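Local coordinates for bacterial Pleckstrin homology domain-containing protein (Shewanella loihica PV-4, PDB 3DCX), which is of unknown function but has the pleckstrin-homology fold in a bacterial form and assembles with further copies of itself, at residues Phe37-Lys49 against Val57-His69. Residues are numbered along the deposited sequence; the frame is centred on the assembly and turned at random. Where two conformers were deposited one is given.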
loop_
_atom_site.group_PDB
_atom_site.type_symbol
_atom_site.label_atom_id
_atom_site.label_comp_id
_atom_site.label_asym_id
_atom_site.label_seq_id
_atom_site.Cartn_x
_atom_site.Cartn_y
_atom_site.Cartn_z
ATOM N N PHE A 37 6.148 -20.020 -15.920
ATOM C CA PHE A 37 6.370 -18.672 -15.458
ATOM C C PHE A 37 6.124 -17.749 -16.661
ATOM O O PHE A 37 6.875 -17.778 -17.646
ATOM C CB PHE A 37 7.804 -18.587 -14.973
ATOM C CG PHE A 37 8.064 -17.469 -14.037
ATOM C CD1 PHE A 37 8.241 -16.195 -14.497
ATOM C CD2 PHE A 37 8.124 -17.692 -12.679
ATOM C CE1 PHE A 37 8.496 -15.146 -13.616
ATOM C CE2 PHE A 37 8.377 -16.642 -11.796
ATOM C CZ PHE A 37 8.578 -15.372 -12.284
ATOM N N VAL A 38 5.046 -16.967 -16.604
ATOM C CA VAL A 38 4.620 -16.195 -17.766
ATOM C C VAL A 38 4.767 -14.711 -17.468
ATOM O O VAL A 38 4.332 -14.250 -16.414
ATOM C CB VAL A 38 3.187 -16.558 -18.151
ATOM C CG1 VAL A 38 2.708 -15.744 -19.381
ATOM C CG2 VAL A 38 3.114 -18.054 -18.413
ATOM N N PHE A 39 5.449 -14.003 -18.355
ATOM C CA PHE A 39 5.535 -12.542 -18.280
ATOM C C PHE A 39 4.579 -11.953 -19.270
ATOM O O PHE A 39 4.731 -12.154 -20.475
ATOM C CB PHE A 39 6.930 -12.028 -18.628
ATOM C CG PHE A 39 7.992 -12.489 -17.707
ATOM C CD1 PHE A 39 8.504 -13.789 -17.807
ATOM C CD2 PHE A 39 8.519 -11.627 -16.755
ATOM C CE1 PHE A 39 9.509 -14.222 -16.944
ATOM C CE2 PHE A 39 9.525 -12.046 -15.885
ATOM C CZ PHE A 39 10.020 -13.333 -15.978
ATOM N N THR A 40 3.588 -11.223 -18.778
ATOM C CA THR A 40 2.754 -10.425 -19.653
ATOM C C THR A 40 3.213 -8.958 -19.583
ATOM O O THR A 40 4.210 -8.635 -18.937
ATOM C CB THR A 40 1.283 -10.596 -19.325
ATOM O OG1 THR A 40 0.872 -9.620 -18.339
ATOM C CG2 THR A 40 1.002 -12.040 -18.881
ATOM N N ASN A 41 2.524 -8.067 -20.278
ATOM C CA ASN A 41 2.810 -6.642 -20.088
ATOM C C ASN A 41 2.183 -6.021 -18.810
ATOM O O ASN A 41 2.395 -4.849 -18.537
ATOM C CB ASN A 41 2.459 -5.820 -21.333
ATOM C CG ASN A 41 1.016 -5.861 -21.686
ATOM O OD1 ASN A 41 0.255 -6.726 -21.245
ATOM N ND2 ASN A 41 0.615 -4.919 -22.510
ATOM N N LYS A 42 1.427 -6.808 -18.049
ATOM C CA LYS A 42 0.700 -6.349 -16.851
ATOM C C LYS A 42 1.041 -7.114 -15.567
ATOM O O LYS A 42 0.831 -6.616 -14.462
ATOM C CB LYS A 42 -0.786 -6.523 -17.077
ATOM C CG LYS A 42 -1.338 -5.883 -18.317
ATOM C CD LYS A 42 -1.533 -4.421 -18.153
ATOM C CE LYS A 42 -2.362 -3.867 -19.296
ATOM N NZ LYS A 42 -1.898 -2.513 -19.616
ATOM N N ARG A 43 1.500 -8.345 -15.708
ATOM C CA ARG A 43 1.706 -9.209 -14.544
ATOM C C ARG A 43 2.593 -10.384 -14.869
ATOM O O ARG A 43 2.808 -10.720 -16.023
ATOM C CB ARG A 43 0.349 -9.763 -14.047
ATOM C CG ARG A 43 -0.415 -10.509 -15.138
ATOM C CD ARG A 43 -1.636 -11.315 -14.661
ATOM N NE ARG A 43 -2.575 -11.437 -15.791
ATOM C CZ ARG A 43 -3.777 -11.997 -15.744
ATOM N NH1 ARG A 43 -4.239 -12.572 -14.632
ATOM N NH2 ARG A 43 -4.538 -11.993 -16.833
ATOM N N LEU A 44 3.054 -11.057 -13.825
ATOM C CA LEU A 44 3.516 -12.418 -13.961
ATOM C C LEU A 44 2.329 -13.321 -13.665
ATOM O O LEU A 44 1.521 -13.019 -12.772
ATOM C CB LEU A 44 4.626 -12.725 -12.981
ATOM C CG LEU A 44 5.736 -11.688 -12.834
ATOM C CD1 LEU A 44 6.614 -12.098 -11.653
ATOM C CD2 LEU A 44 6.550 -11.532 -14.104
ATOM N N ILE A 45 2.222 -14.408 -14.425
ATOM C CA ILE A 45 1.328 -15.512 -14.123
ATOM C C ILE A 45 2.198 -16.725 -13.772
ATOM O O ILE A 45 3.048 -17.174 -14.567
ATOM C CB ILE A 45 0.347 -15.813 -15.271
ATOM C CG1 ILE A 45 -0.389 -14.542 -15.687
ATOM C CG2 ILE A 45 -0.715 -16.895 -14.831
ATOM C CD1 ILE A 45 -1.202 -14.681 -17.006
ATOM N N LEU A 46 2.030 -17.229 -12.554
ATOM C CA LEU A 46 2.774 -18.383 -12.122
ATOM C C LEU A 46 1.796 -19.547 -12.096
ATOM O O LEU A 46 0.834 -19.547 -11.329
ATOM C CB LEU A 46 3.428 -18.159 -10.752
ATOM C CG LEU A 46 4.125 -16.825 -10.450
ATOM C CD1 LEU A 46 5.036 -17.016 -9.262
ATOM C CD2 LEU A 46 4.899 -16.287 -11.632
ATOM N N ILE A 47 2.027 -20.503 -12.985
ATOM C CA ILE A 47 1.178 -21.690 -13.125
ATOM C C ILE A 47 1.858 -22.904 -12.504
ATOM O O ILE A 47 2.834 -23.426 -13.057
ATOM C CB ILE A 47 0.879 -21.976 -14.602
ATOM C CG1 ILE A 47 0.227 -20.745 -15.256
ATOM C CG2 ILE A 47 -0.003 -23.242 -14.723
ATOM C CD1 ILE A 47 -0.075 -20.880 -16.740
ATOM N N ASP A 48 1.363 -23.333 -11.348
ATOM C CA ASP A 48 1.953 -24.440 -10.643
ATOM C C ASP A 48 0.950 -25.602 -10.654
ATOM O O ASP A 48 -0.234 -25.424 -10.352
ATOM C CB ASP A 48 2.352 -24.012 -9.218
ATOM C CG ASP A 48 3.331 -22.796 -9.192
ATOM O OD1 ASP A 48 4.170 -22.629 -10.110
ATOM O OD2 ASP A 48 3.250 -21.992 -8.230
ATOM N N LYS A 49 1.432 -26.780 -11.017
ATOM C CA LYS A 49 0.608 -27.989 -11.013
ATOM C C LYS A 49 1.141 -28.959 -9.950
ATOM O O LYS A 49 2.356 -29.099 -9.761
ATOM C CB LYS A 49 0.574 -28.637 -12.394
ATOM C CG LYS A 49 0.163 -27.676 -13.526
ATOM C CD LYS A 49 0.017 -28.423 -14.835
ATOM C CE LYS A 49 -0.891 -27.712 -15.809
ATOM N NZ LYS A 49 -1.250 -28.638 -16.888
ATOM N N VAL A 57 -4.169 -27.342 -9.926
ATOM C CA VAL A 57 -3.498 -26.259 -10.667
ATOM C C VAL A 57 -3.798 -24.918 -10.031
ATOM O O VAL A 57 -4.932 -24.653 -9.700
ATOM C CB VAL A 57 -3.943 -26.211 -12.144
ATOM C CG1 VAL A 57 -3.188 -25.116 -12.907
ATOM C CG2 VAL A 57 -3.722 -27.562 -12.827
ATOM N N SER A 58 -2.773 -24.095 -9.830
ATOM C CA SER A 58 -2.989 -22.718 -9.457
ATOM C C SER A 58 -2.445 -21.739 -10.485
ATOM O O SER A 58 -1.406 -21.949 -11.091
ATOM C CB SER A 58 -2.418 -22.405 -8.082
ATOM O OG SER A 58 -1.087 -22.811 -8.002
ATOM N N TYR A 59 -3.178 -20.662 -10.677
ATOM C CA TYR A 59 -2.705 -19.531 -11.464
ATOM C C TYR A 59 -2.589 -18.352 -10.502
ATOM O O TYR A 59 -3.603 -17.822 -10.040
ATOM C CB TYR A 59 -3.699 -19.177 -12.581
ATOM C CG TYR A 59 -3.783 -20.105 -13.783
ATOM C CD1 TYR A 59 -3.475 -21.461 -13.720
ATOM C CD2 TYR A 59 -4.209 -19.607 -14.997
ATOM C CE1 TYR A 59 -3.583 -22.277 -14.856
ATOM C CE2 TYR A 59 -4.311 -20.386 -16.111
ATOM C CZ TYR A 59 -4.024 -21.717 -16.048
ATOM O OH TYR A 59 -4.161 -22.445 -17.218
ATOM N N HIS A 60 -1.353 -17.989 -10.182
ATOM C CA HIS A 60 -1.061 -16.872 -9.314
ATOM C C HIS A 60 -0.643 -15.688 -10.187
ATOM O O HIS A 60 0.396 -15.729 -10.861
ATOM C CB HIS A 60 0.037 -17.271 -8.331
ATOM C CG HIS A 60 0.298 -16.252 -7.272
ATOM N ND1 HIS A 60 1.428 -16.278 -6.489
ATOM C CD2 HIS A 60 -0.379 -15.137 -6.920
ATOM C CE1 HIS A 60 1.411 -15.240 -5.667
ATOM N NE2 HIS A 60 0.326 -14.530 -5.912
ATOM N N SER A 61 -1.457 -14.639 -10.177
ATOM C CA SER A 61 -1.127 -13.376 -10.869
ATOM C C SER A 61 -0.408 -12.395 -9.955
ATOM O O SER A 61 -0.917 -12.031 -8.870
ATOM C CB SER A 61 -2.384 -12.715 -11.424
ATOM O OG SER A 61 -3.032 -13.561 -12.361
ATOM N N VAL A 62 0.779 -11.973 -10.392
ATOM C CA VAL A 62 1.534 -10.946 -9.701
ATOM C C VAL A 62 1.671 -9.731 -10.605
ATOM O O VAL A 62 2.544 -9.724 -11.483
ATOM C CB VAL A 62 2.907 -11.423 -9.246
ATOM C CG1 VAL A 62 3.500 -10.363 -8.283
ATOM C CG2 VAL A 62 2.784 -12.772 -8.569
ATOM N N PRO A 63 0.796 -8.725 -10.421
ATOM C CA PRO A 63 0.963 -7.503 -11.195
ATOM C C PRO A 63 2.315 -6.900 -10.874
ATOM O O PRO A 63 2.808 -7.023 -9.746
ATOM C CB PRO A 63 -0.192 -6.607 -10.723
ATOM C CG PRO A 63 -1.185 -7.551 -10.110
ATOM C CD PRO A 63 -0.366 -8.645 -9.521
ATOM N N TYR A 64 2.923 -6.262 -11.856
ATOM C CA TYR A 64 4.249 -5.709 -11.661
ATOM C C TYR A 64 4.231 -4.661 -10.572
ATOM O O TYR A 64 5.191 -4.520 -9.834
ATOM C CB TYR A 64 4.790 -5.141 -12.962
ATOM C CG TYR A 64 5.106 -6.203 -13.976
ATOM C CD1 TYR A 64 6.222 -7.024 -13.847
ATOM C CD2 TYR A 64 4.293 -6.382 -15.076
ATOM C CE1 TYR A 64 6.520 -8.003 -14.811
ATOM C CE2 TYR A 64 4.569 -7.370 -16.032
ATOM C CZ TYR A 64 5.677 -8.175 -15.900
ATOM O OH TYR A 64 5.931 -9.132 -16.876
ATOM N N LYS A 65 3.109 -3.959 -10.430
ATOM C CA LYS A 65 2.997 -2.893 -9.416
ATOM C C LYS A 65 3.031 -3.424 -7.975
ATOM O O LYS A 65 3.250 -2.662 -7.044
ATOM C CB LYS A 65 1.772 -2.011 -9.683
ATOM C CG LYS A 65 0.456 -2.752 -9.732
ATOM C CD LYS A 65 -0.550 -2.155 -10.733
ATOM C CE LYS A 65 -1.828 -3.034 -10.843
ATOM N NZ LYS A 65 -2.450 -3.339 -9.520
ATOM N N ALA A 66 2.870 -4.736 -7.806
ATOM C CA ALA A 66 2.960 -5.389 -6.482
ATOM C C ALA A 66 4.393 -5.774 -6.121
ATOM O O ALA A 66 4.677 -6.166 -4.981
ATOM C CB ALA A 66 2.093 -6.637 -6.467
ATOM N N ILE A 67 5.291 -5.730 -7.100
ATOM C CA ILE A 67 6.692 -6.079 -6.882
ATOM C C ILE A 67 7.360 -4.828 -6.343
ATOM O O ILE A 67 7.647 -3.884 -7.088
ATOM C CB ILE A 67 7.401 -6.557 -8.172
ATOM C CG1 ILE A 67 6.690 -7.750 -8.799
ATOM C CG2 ILE A 67 8.800 -6.952 -7.869
ATOM C CD1 ILE A 67 7.192 -8.093 -10.184
ATOM N N THR A 68 7.598 -4.804 -5.048
ATOM C CA THR A 68 8.060 -3.591 -4.372
ATOM C C THR A 68 9.575 -3.406 -4.494
ATOM O O THR A 68 10.106 -2.288 -4.423
ATOM C CB THR A 68 7.662 -3.642 -2.901
ATOM O OG1 THR A 68 8.222 -4.820 -2.318
ATOM C CG2 THR A 68 6.123 -3.697 -2.767
ATOM N N HIS A 69 10.275 -4.516 -4.648
ATOM C CA HIS A 69 11.702 -4.521 -4.919
ATOM C C HIS A 69 12.107 -5.925 -5.353
ATOM O O HIS A 69 11.323 -6.885 -5.255
ATOM C CB HIS A 69 12.544 -3.952 -3.749
ATOM C CG HIS A 69 12.403 -4.647 -2.424
ATOM N ND1 HIS A 69 13.490 -5.143 -1.732
ATOM C CD2 HIS A 69 11.331 -4.851 -1.623
ATOM C CE1 HIS A 69 13.081 -5.665 -0.594
ATOM N NE2 HIS A 69 11.774 -5.504 -0.506
HETATM O O HOH W 1 0.866 -20.715 -8.892
#
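Val-57, near the start of strand 56-63 in an antiparallel beta hairpin of this bacterial pleckstrin-homology domain, lays CG2 alongside the extended chain of Lys-49, 3.9 Å from its CG. Ser-58 pairs through its backbone with Asp-48, while its OG shares a water with Leu-46 O. On the other face of the sheet, Ile-47 runs beside Tyr-59: Ile-47 CG1 makes a CH-pi contact 4.1 Å from the Tyr-59 ring centroid, over the face, and CG2 of Ile-47 reaches Tyr-59 CE1. His-60 joins Leu-46 by two nearly straight backbone bonds; its ring leads away from the hairpin, His-60 NE2 hydrogen-bonds His-69 ND1 of a neighbouring subunit, and the ladder formed by 58-61 carries the sheet across that interface. Ser-61 OG, close to the guanidinium plane, accepts a 2.8 Å hydrogen bond from Arg-43 NH1; NH2 of Arg-43 makes a salt bridge with Glu-24. Val-62 and Leu-44 exchange two 2.7 Å backbone N-to-O bonds, but Leu-44 N stands 39° above the carbonyl plane of Val-62. After Pro-63 the chain enters a 3-10 turn, and Tyr-64, with CG anti to its carbonyl carbon (chi1 -69°), swings its ring back across the turn between strands 35-40 and 43-50. Leu-44 CD2 meets CE1 of this ring at 3.6 Å, and Phe-115 of the C-terminal helix also meets it. The Tyr-64 hydroxyl OH donates to Thr-40 O at 2.7 Å, in the carbonyl plane, and sits at the edge of the Phe-39 ring. A leucine in place of Tyr-64 would probably leave the Thr-40 carbonyl without its hydroxyl mate and the turn at 40-43 less firmly tied to 57-69. Farther on, Ile-67 CD1 touches Leu-44 CD1 at 4.3 Å.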